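PDB 4ECL: serine racemase from Enterococcus faecalis, which belongs to the alanine racemase family; its cytoplasmic part joins a TIM-barrel domain to a second, mainly beta domain. Local coordinates for residues T357-L360 and L361-G365. Residues are numbered along the deposited sequence; the frame is centred on the assembly and turned at random.
Sequences TNEL and LSRMG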
ATOM      1  N   THR A 357       4.198 -12.003  -6.154  1.00 21.97           N
ATOM      2  CA  THR A 357       2.751 -11.901  -6.143  1.00 24.36           C
ATOM      3  C   THR A 357       2.208 -11.486  -4.791  1.00 25.20           C
ATOM      4  O   THR A 357       1.315 -10.649  -4.710  1.00 24.19           O
ATOM      5  CB  THR A 357       2.133 -13.251  -6.534  1.00 36.51           C
ATOM      6  OG1 THR A 357       2.295 -13.445  -7.945  1.00 39.51           O
ATOM      7  CG2 THR A 357       0.659 -13.273  -6.196  1.00 39.96           C
ATOM      8  N   ASN A 358       2.771 -12.070  -3.732  1.00 22.70           N
ATOM      9  CA  ASN A 358       2.291 -11.853  -2.373  1.00 24.46           C
ATOM     10  C   ASN A 358       2.328 -10.364  -2.054  1.00 18.86           C
ATOM     11  O   ASN A 358       1.403  -9.816  -1.459  1.00 17.46           O
ATOM     12  CB  ASN A 358       3.149 -12.632  -1.343  1.00 24.85           C
ATOM     13  CG  ASN A 358       3.193 -14.139  -1.610  1.00 32.74           C
ATOM     14  OD1 ASN A 358       2.955 -14.951  -0.702  1.00 31.09           O
ATOM     15  ND2 ASN A 358       3.513 -14.523  -2.849  1.00 32.04           N
ATOM     16  N   GLU A 359       3.408  -9.713  -2.461  1.00 20.17           N
ATOM     17  CA  GLU A 359       3.591  -8.296  -2.147  1.00 21.23           C
ATOM     18  C   GLU A 359       2.733  -7.400  -3.047  1.00 24.07           C
ATOM     19  O   GLU A 359       2.116  -6.440  -2.576  1.00 24.77           O
ATOM     20  CB  GLU A 359       5.068  -7.891  -2.246  1.00 22.86           C
ATOM     21  CG  GLU A 359       5.289  -6.393  -2.019  1.00 23.41           C
ATOM     22  CD  GLU A 359       6.701  -5.922  -2.326  1.00 27.72           C
ATOM     23  OE1 GLU A 359       7.460  -6.644  -3.012  1.00 26.54           O
ATOM     24  OE2 GLU A 359       7.046  -4.808  -1.881  1.00 37.87           O
ATOM     25  N   LEU A 360       2.693  -7.714  -4.340  1.00 25.65           N
ATOM     26  CA  LEU A 360       1.891  -6.933  -5.285  1.00 22.99           C
ATOM     27  C   LEU A 360       0.435  -6.905  -4.843  1.00 17.08           C
ATOM     28  O   LEU A 360      -0.184  -5.848  -4.773  1.00 19.24           O
ATOM     29  CB  LEU A 360       1.984  -7.528  -6.690  1.00 23.51           C
ATOM     30  CG  LEU A 360       1.167  -6.808  -7.772  1.00 26.06           C
ATOM     31  CD1 LEU A 360       1.743  -5.416  -8.051  1.00 21.80           C
ATOM     32  CD2 LEU A 360       1.084  -7.644  -9.056  1.00 19.98           C
ATOM     33  N   LEU A 361      -0.082  -8.073  -4.489  1.00 19.42           N
ATOM     34  CA  LEU A 361      -1.494  -8.228  -4.174  1.00 22.90           C
ATOM     35  C   LEU A 361      -1.866  -7.719  -2.801  1.00 22.62           C
ATOM     36  O   LEU A 361      -2.861  -7.007  -2.652  1.00 19.95           O
ATOM     37  CB  LEU A 361      -1.923  -9.691  -4.315  1.00 28.80           C
ATOM     38  CG  LEU A 361      -1.917 -10.272  -5.732  1.00 31.64           C
ATOM     39  CD1 LEU A 361      -2.769 -11.528  -5.781  1.00 40.04           C
ATOM     40  CD2 LEU A 361      -2.391  -9.261  -6.772  1.00 36.98           C
ATOM     41  N   SER A 362      -1.079  -8.087  -1.789  1.00 28.23           N
ATOM     42  CA  SER A 362      -1.365  -7.653  -0.427  1.00 25.98           C
ATOM     43  C   SER A 362      -1.236  -6.143  -0.292  1.00 24.91           C
ATOM     44  O   SER A 362      -1.815  -5.553   0.619  1.00 32.32           O
ATOM     45  CB  SER A 362      -0.471  -8.364   0.601  1.00 34.00           C
ATOM     46  OG  SER A 362       0.871  -7.919   0.529  1.00 28.39           O
ATOM     47  N   ARG A 363      -0.487  -5.513  -1.194  1.00 18.79           N
ATOM     48  CA  ARG A 363      -0.326  -4.051  -1.137  1.00 21.80           C
ATOM     49  C   ARG A 363      -1.229  -3.284  -2.102  1.00 28.24           C
ATOM     50  O   ARG A 363      -0.935  -2.139  -2.464  1.00 27.19           O
ATOM     51  CB  ARG A 363       1.140  -3.643  -1.349  1.00 23.14           C
ATOM     52  CG  ARG A 363       2.106  -4.213  -0.296  1.00 26.70           C
ATOM     53  CD  ARG A 363       3.537  -3.737  -0.530  1.00 25.87           C
ATOM     54  NE  ARG A 363       3.639  -2.280  -0.481  1.00 27.79           N
ATOM     55  CZ  ARG A 363       4.708  -1.591  -0.873  1.00 28.62           C
ATOM     56  NH1 ARG A 363       5.774  -2.227  -1.357  1.00 24.20           N
ATOM     57  NH2 ARG A 363       4.709  -0.263  -0.783  1.00 29.06           N
HETATM   58  N   MSE A 364      -2.325  -3.905  -2.529  1.00 29.78           N
HETATM   59  CA  MSE A 364      -3.318  -3.186  -3.320  1.00 21.00           C
HETATM   60  C   MSE A 364      -3.866  -2.081  -2.432  1.00 24.05           C
HETATM   61  O   MSE A 364      -4.128  -2.305  -1.246  1.00 25.08           O
HETATM   62  CB  MSE A 364      -4.427  -4.132  -3.770  1.00 24.66           C
HETATM   63  CG  MSE A 364      -4.034  -5.042  -4.938  1.00 21.00           C
HETATM   64 SE   MSE A 364      -3.840  -4.033  -6.610  0.74 31.45          SE
HETATM   65  CE  MSE A 364      -1.928  -4.108  -6.927  1.00 31.28           C
ATOM     66  N   GLY A 365      -4.013  -0.882  -2.990  1.00 16.75           N
ATOM     67  CA  GLY A 365      -4.348   0.286  -2.192  1.00 18.25           C
ATOM     68  C   GLY A 365      -5.759   0.233  -1.638  1.00 24.67           C
ATOM     69  O   GLY A 365      -6.676  -0.273  -2.284  1.00 24.50           O
TER
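Glu359 and Arg363 run side by side one helical turn apart, and the outer atoms of the two side chains close a salt bridge, Arg363 NH1 to Glu359 OE2 at 2.9 Å. The bond is bent (N-H...O 140°): the nitrogen meets the anti side of the oxygen, 23° out of the carboxylate plane, while the oxygen lies almost within the guanidinium plane. An extended glutamate, CG anti to the backbone N (chi1 176°), and a bend at chi3 of the arginine bring the charges together. The other carboxylate oxygen, OE1, bonds to Ser355 OG, so rotation of the group is probably restricted.

Within the turn, Asn358 O is gripped twice, by Ser362 N at 3.0 Å and by Ser362 OG at 2.8 Å, from opposite faces of the carbonyl plane. The buried side is apolar: Leu361 CD1 lies against Thr357 CG2 at 3.9 Å, and helix 346-352 covers Leu360 and Leu361. Met364 CE, partly exposed, comes closer to Leu360 O (3.3 Å) than to Leu360 CD1. Asn358, though partly exposed, bonds to Ser229; Arg363 is less enclosed, meeting Pro289 and the like-charged Arg363 of the second subunit, whose Tyr284 packs on Asn358, Glu359 and Ser362. Departure of Arg363 from helical geometry and the i to i+3 bond Met364 N to Leu361 O end helix 357-362, at the dimer interface of this alanine racemase-like fold.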